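Local coordinates for protein cycloalternan-forming enzyme (Listeria monocytogenes serovar 1/2a, PDB 5F7U) that is a multidomain carbohydrate-active enzyme of glycosyl hydrolase family 31, with a TIM-barrel domain, flanking beta domains, and bound glycans and magnesium ions, at residues D157-G171 against M329-K341. The protein carries 1 engineered substitution. Sequence-based numbering, arbitrary orientation.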
# COMPACT_ATOMS: atom_id res chain seq x y z
N ASP A 157 15.04 -18.37 -8.54
CA ASP A 157 15.25 -17.55 -7.33
C ASP A 157 14.13 -17.63 -6.28
O ASP A 157 14.11 -16.81 -5.36
CB ASP A 157 15.51 -16.08 -7.73
CG ASP A 157 14.38 -15.45 -8.54
OD1 ASP A 157 13.30 -16.05 -8.69
OD2 ASP A 157 14.59 -14.33 -9.05
N THR A 158 13.21 -18.59 -6.41
CA THR A 158 12.03 -18.66 -5.54
C THR A 158 11.81 -20.13 -5.17
O THR A 158 11.45 -20.93 -6.04
CB THR A 158 10.79 -18.05 -6.22
OG1 THR A 158 11.03 -16.66 -6.50
CG2 THR A 158 9.53 -18.16 -5.33
N LEU A 159 12.06 -20.46 -3.91
CA LEU A 159 12.00 -21.84 -3.41
C LEU A 159 10.66 -22.11 -2.75
O LEU A 159 10.20 -21.31 -1.95
CB LEU A 159 13.14 -22.07 -2.42
CG LEU A 159 13.17 -23.39 -1.62
CD1 LEU A 159 13.51 -24.56 -2.54
CD2 LEU A 159 14.18 -23.29 -0.49
N ARG A 160 10.06 -23.24 -3.08
CA ARG A 160 8.79 -23.65 -2.47
C ARG A 160 9.03 -24.89 -1.60
O ARG A 160 9.62 -25.87 -2.06
CB ARG A 160 7.76 -23.99 -3.55
CG ARG A 160 6.36 -24.21 -3.02
CD ARG A 160 5.49 -24.68 -4.16
NE ARG A 160 4.09 -24.74 -3.80
CZ ARG A 160 3.12 -25.01 -4.67
NH1 ARG A 160 3.42 -25.25 -5.96
NH2 ARG A 160 1.85 -25.01 -4.27
N MET A 161 8.55 -24.84 -0.36
CA MET A 161 8.59 -25.98 0.55
C MET A 161 7.20 -26.52 0.81
O MET A 161 6.32 -25.75 1.14
CB MET A 161 9.13 -25.53 1.91
CG MET A 161 10.57 -25.87 2.13
SD MET A 161 11.59 -24.82 1.12
CE MET A 161 11.46 -23.31 2.11
N GLU A 162 7.04 -27.84 0.70
CA GLU A 162 5.74 -28.45 0.94
C GLU A 162 5.96 -29.62 1.87
O GLU A 162 6.70 -30.57 1.54
CB GLU A 162 5.07 -28.89 -0.36
CG GLU A 162 4.62 -27.72 -1.23
CD GLU A 162 4.16 -28.19 -2.59
OE1 GLU A 162 5.00 -28.44 -3.48
OE2 GLU A 162 2.94 -28.34 -2.74
N LEU A 163 5.38 -29.53 3.07
CA LEU A 163 5.59 -30.57 4.08
C LEU A 163 4.33 -31.41 4.20
O LEU A 163 3.23 -30.86 4.43
CB LEU A 163 5.94 -29.94 5.43
CG LEU A 163 6.04 -30.94 6.59
CD1 LEU A 163 7.32 -31.79 6.51
CD2 LEU A 163 5.93 -30.19 7.92
N SER A 164 4.50 -32.73 4.07
CA SER A 164 3.46 -33.73 4.34
C SER A 164 3.87 -34.52 5.60
O SER A 164 4.71 -35.43 5.49
CB SER A 164 3.36 -34.71 3.14
OG SER A 164 2.42 -35.74 3.38
N PRO A 165 3.29 -34.20 6.77
CA PRO A 165 3.66 -34.93 8.01
C PRO A 165 3.52 -36.45 7.91
O PRO A 165 4.38 -37.17 8.40
CB PRO A 165 2.69 -34.36 9.03
CG PRO A 165 2.59 -32.91 8.60
CD PRO A 165 2.45 -33.03 7.09
N THR A 166 2.45 -36.93 7.27
CA THR A 166 2.24 -38.38 7.10
C THR A 166 3.02 -38.99 5.93
O THR A 166 3.15 -40.22 5.85
CB THR A 166 0.75 -38.74 6.89
OG1 THR A 166 0.30 -38.22 5.63
CG2 THR A 166 -0.11 -38.18 8.04
N GLY A 167 3.48 -38.14 5.02
CA GLY A 167 4.15 -38.57 3.79
C GLY A 167 3.20 -39.08 2.72
O GLY A 167 3.66 -39.56 1.67
N LYS A 168 1.89 -38.98 2.94
CA LYS A 168 0.88 -39.47 2.00
C LYS A 168 0.56 -38.50 0.86
O LYS A 168 -0.07 -38.90 -0.13
CB LYS A 168 -0.40 -39.88 2.74
CG LYS A 168 -0.18 -41.00 3.74
CD LYS A 168 -1.49 -41.41 4.41
CE LYS A 168 -1.25 -42.48 5.46
NZ LYS A 168 -2.54 -42.98 6.02
N GLU A 169 0.97 -37.25 1.00
CA GLU A 169 0.78 -36.25 -0.06
C GLU A 169 2.08 -36.04 -0.80
O GLU A 169 3.15 -36.39 -0.31
CB GLU A 169 0.28 -34.93 0.52
CG GLU A 169 -1.11 -35.02 1.15
CD GLU A 169 -1.06 -35.67 2.53
OE1 GLU A 169 -0.14 -35.36 3.32
OE2 GLU A 169 -1.94 -36.50 2.81
N THR A 170 1.96 -35.48 -2.00
CA THR A 170 3.12 -35.25 -2.86
C THR A 170 3.17 -33.78 -3.26
O THR A 170 2.16 -33.20 -3.64
CB THR A 170 3.03 -36.16 -4.10
OG1 THR A 170 2.92 -37.51 -3.65
CG2 THR A 170 4.26 -36.01 -5.00
N GLY A 171 4.37 -33.20 -3.21
CA GLY A 171 4.58 -31.81 -3.64
C GLY A 171 4.40 -31.57 -5.14
O GLY A 171 4.32 -32.51 -5.94
N MET A 329 -5.76 -34.00 7.79
CA MET A 329 -4.39 -34.50 7.82
C MET A 329 -3.75 -34.51 6.44
O MET A 329 -2.56 -34.75 6.33
CB MET A 329 -4.32 -35.91 8.41
CG MET A 329 -4.79 -35.95 9.85
SD MET A 329 -4.73 -37.61 10.55
CE MET A 329 -2.96 -37.77 10.69
N THR A 330 -4.55 -34.23 5.40
CA THR A 330 -4.05 -34.21 4.02
C THR A 330 -3.67 -32.81 3.52
O THR A 330 -3.19 -32.66 2.39
CB THR A 330 -5.04 -34.88 3.03
OG1 THR A 330 -6.21 -34.06 2.89
CG2 THR A 330 -5.45 -36.26 3.53
N ASN A 331 -3.87 -31.78 4.36
CA ASN A 331 -3.49 -30.40 3.99
C ASN A 331 -2.01 -30.14 4.28
O ASN A 331 -1.65 -29.96 5.45
CB ASN A 331 -4.31 -29.36 4.81
CG ASN A 331 -5.76 -29.24 4.37
OD1 ASN A 331 -6.14 -29.67 3.28
ND2 ASN A 331 -6.59 -28.61 5.23
N MET A 332 -1.16 -30.17 3.25
CA MET A 332 0.27 -29.89 3.44
C MET A 332 0.54 -28.44 3.87
O MET A 332 -0.19 -27.53 3.48
CB MET A 332 1.05 -30.15 2.14
CG MET A 332 1.18 -31.61 1.78
SD MET A 332 2.39 -31.83 0.46
CE MET A 332 1.46 -31.18 -0.92
N LEU A 333 1.60 -28.23 4.64
CA LEU A 333 2.15 -26.89 4.83
C LEU A 333 2.87 -26.50 3.54
O LEU A 333 3.62 -27.29 3.00
CB LEU A 333 3.13 -26.88 6.02
CG LEU A 333 3.99 -25.62 6.19
CD1 LEU A 333 3.12 -24.41 6.56
CD2 LEU A 333 5.06 -25.84 7.26
N ASP A 334 2.63 -25.28 3.07
CA ASP A 334 3.11 -24.84 1.76
C ASP A 334 3.62 -23.40 1.92
O ASP A 334 2.83 -22.49 2.20
CB ASP A 334 1.94 -24.92 0.78
CG ASP A 334 2.30 -24.54 -0.65
OD1 ASP A 334 3.48 -24.27 -0.97
OD2 ASP A 334 1.37 -24.53 -1.47
N TYR A 335 4.93 -23.19 1.79
CA TYR A 335 5.47 -21.82 1.91
C TYR A 335 6.63 -21.57 0.97
O TYR A 335 7.27 -22.51 0.48
CB TYR A 335 5.81 -21.45 3.37
CG TYR A 335 6.99 -22.19 3.99
CD1 TYR A 335 6.83 -23.47 4.50
CD2 TYR A 335 8.25 -21.57 4.09
CE1 TYR A 335 7.90 -24.17 5.08
CE2 TYR A 335 9.33 -22.26 4.66
CZ TYR A 335 9.14 -23.55 5.15
OH TYR A 335 10.16 -24.28 5.72
N TYR A 336 6.89 -20.30 0.70
CA TYR A 336 7.91 -19.93 -0.27
C TYR A 336 8.93 -19.02 0.39
O TYR A 336 8.57 -18.15 1.20
CB TYR A 336 7.31 -19.16 -1.44
CG TYR A 336 6.27 -19.87 -2.27
CD1 TYR A 336 4.93 -20.00 -1.83
CD2 TYR A 336 6.59 -20.35 -3.55
CE1 TYR A 336 3.97 -20.64 -2.64
CE2 TYR A 336 5.64 -20.97 -4.35
CZ TYR A 336 4.34 -21.11 -3.89
OH TYR A 336 3.43 -21.72 -4.74
N VAL A 337 10.20 -19.23 0.04
CA VAL A 337 11.24 -18.24 0.33
C VAL A 337 11.63 -17.62 -1.02
O VAL A 337 12.11 -18.31 -1.91
CB VAL A 337 12.46 -18.86 1.06
CG1 VAL A 337 13.55 -17.81 1.26
CG2 VAL A 337 12.02 -19.48 2.39
N ILE A 338 11.43 -16.32 -1.12
CA ILE A 338 11.44 -15.60 -2.39
C ILE A 338 12.66 -14.68 -2.41
O ILE A 338 12.80 -13.82 -1.55
CB ILE A 338 10.15 -14.77 -2.55
CG1 ILE A 338 8.91 -15.68 -2.37
CG2 ILE A 338 10.14 -14.08 -3.92
CD1 ILE A 338 7.59 -14.94 -2.45
N SER A 339 13.53 -14.90 -3.40
CA SER A 339 14.64 -13.99 -3.67
C SER A 339 14.34 -13.25 -4.98
O SER A 339 13.25 -13.40 -5.55
CB SER A 339 15.95 -14.78 -3.76
OG SER A 339 17.05 -13.91 -4.00
N GLY A 340 15.26 -12.40 -5.42
CA GLY A 340 15.09 -11.69 -6.68
C GLY A 340 16.25 -10.74 -6.92
O GLY A 340 17.23 -10.76 -6.16
N LYS A 341 16.13 -9.93 -7.96
CA LYS A 341 17.19 -9.00 -8.39
C LYS A 341 17.34 -7.86 -7.38
O LYS A 341 18.45 -7.34 -7.16
CB LYS A 341 16.89 -8.45 -9.79
CG LYS A 341 16.78 -9.52 -10.87
CD LYS A 341 16.51 -8.95 -12.27
CE LYS A 341 15.02 -8.78 -12.60
NZ LYS A 341 14.28 -10.09 -12.66
O HOH W 1 0.82 -27.64 -1.36
O HOH W 2 -2.08 -37.35 5.29
O HOH W 3 0.27 -35.26 6.05
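Arg160 grips Asp334 side-on, NE reaching OD1 at 2.9 Å and NH2 reaching OD2 at the same 2.9 Å. Both bonds are nearly straight, and both oxygens lie in the guanidinium plane, while the carboxylate is tilted, its syn sides met from somewhat out of its own plane. What delivers the group there is a fully extended arginine chain, with CG opposite the backbone N (chi1 -171°). The chain runs alongside Tyr336, CG over one face of the ring, 3.9 Å from the centroid, a CH-pi contact. Guanidinium and ring planes lie 15° apart, and Tyr336 OH stands over the centre of one guanidinium face, while Glu162 OE2 approaches the opposite face near its rim. Glu162 and Asp334 run alongside each other, so the arginine probably offsets two neighbouring negative charges; His172 and Asn302 provide further partners for Glu162 OE2 and Asp334 OD2, respectively. Leu159, Met161 and Leu163 point to the other side of the sheet. There Met161 bends at chi2 and chi3, folding back over one face of the Tyr335 ring: CB lies over that face, Met161 CE comes to 3.5 Å from Tyr335 CE2, and SD makes an oblique Met-aromatic contact. Beyond the strand end, two waters lie within bonding distance of both the Glu169 carboxylate and Met329 O, and Met332 lays CG 3.7 Å from Glu169 CB. Backbone bonds run from Ser339 N to Asp157 O through to the Leu163–Leu333 pair, with segment axes 4.7 Å apart and 162° between directions. This antiparallel ladder joins sequence-distant strands 158-164 and 333-338, continued by 148-153 and 297-301 on either side, consistent with the beta-sandwich of the galactose mutarotase-like domain of family 31.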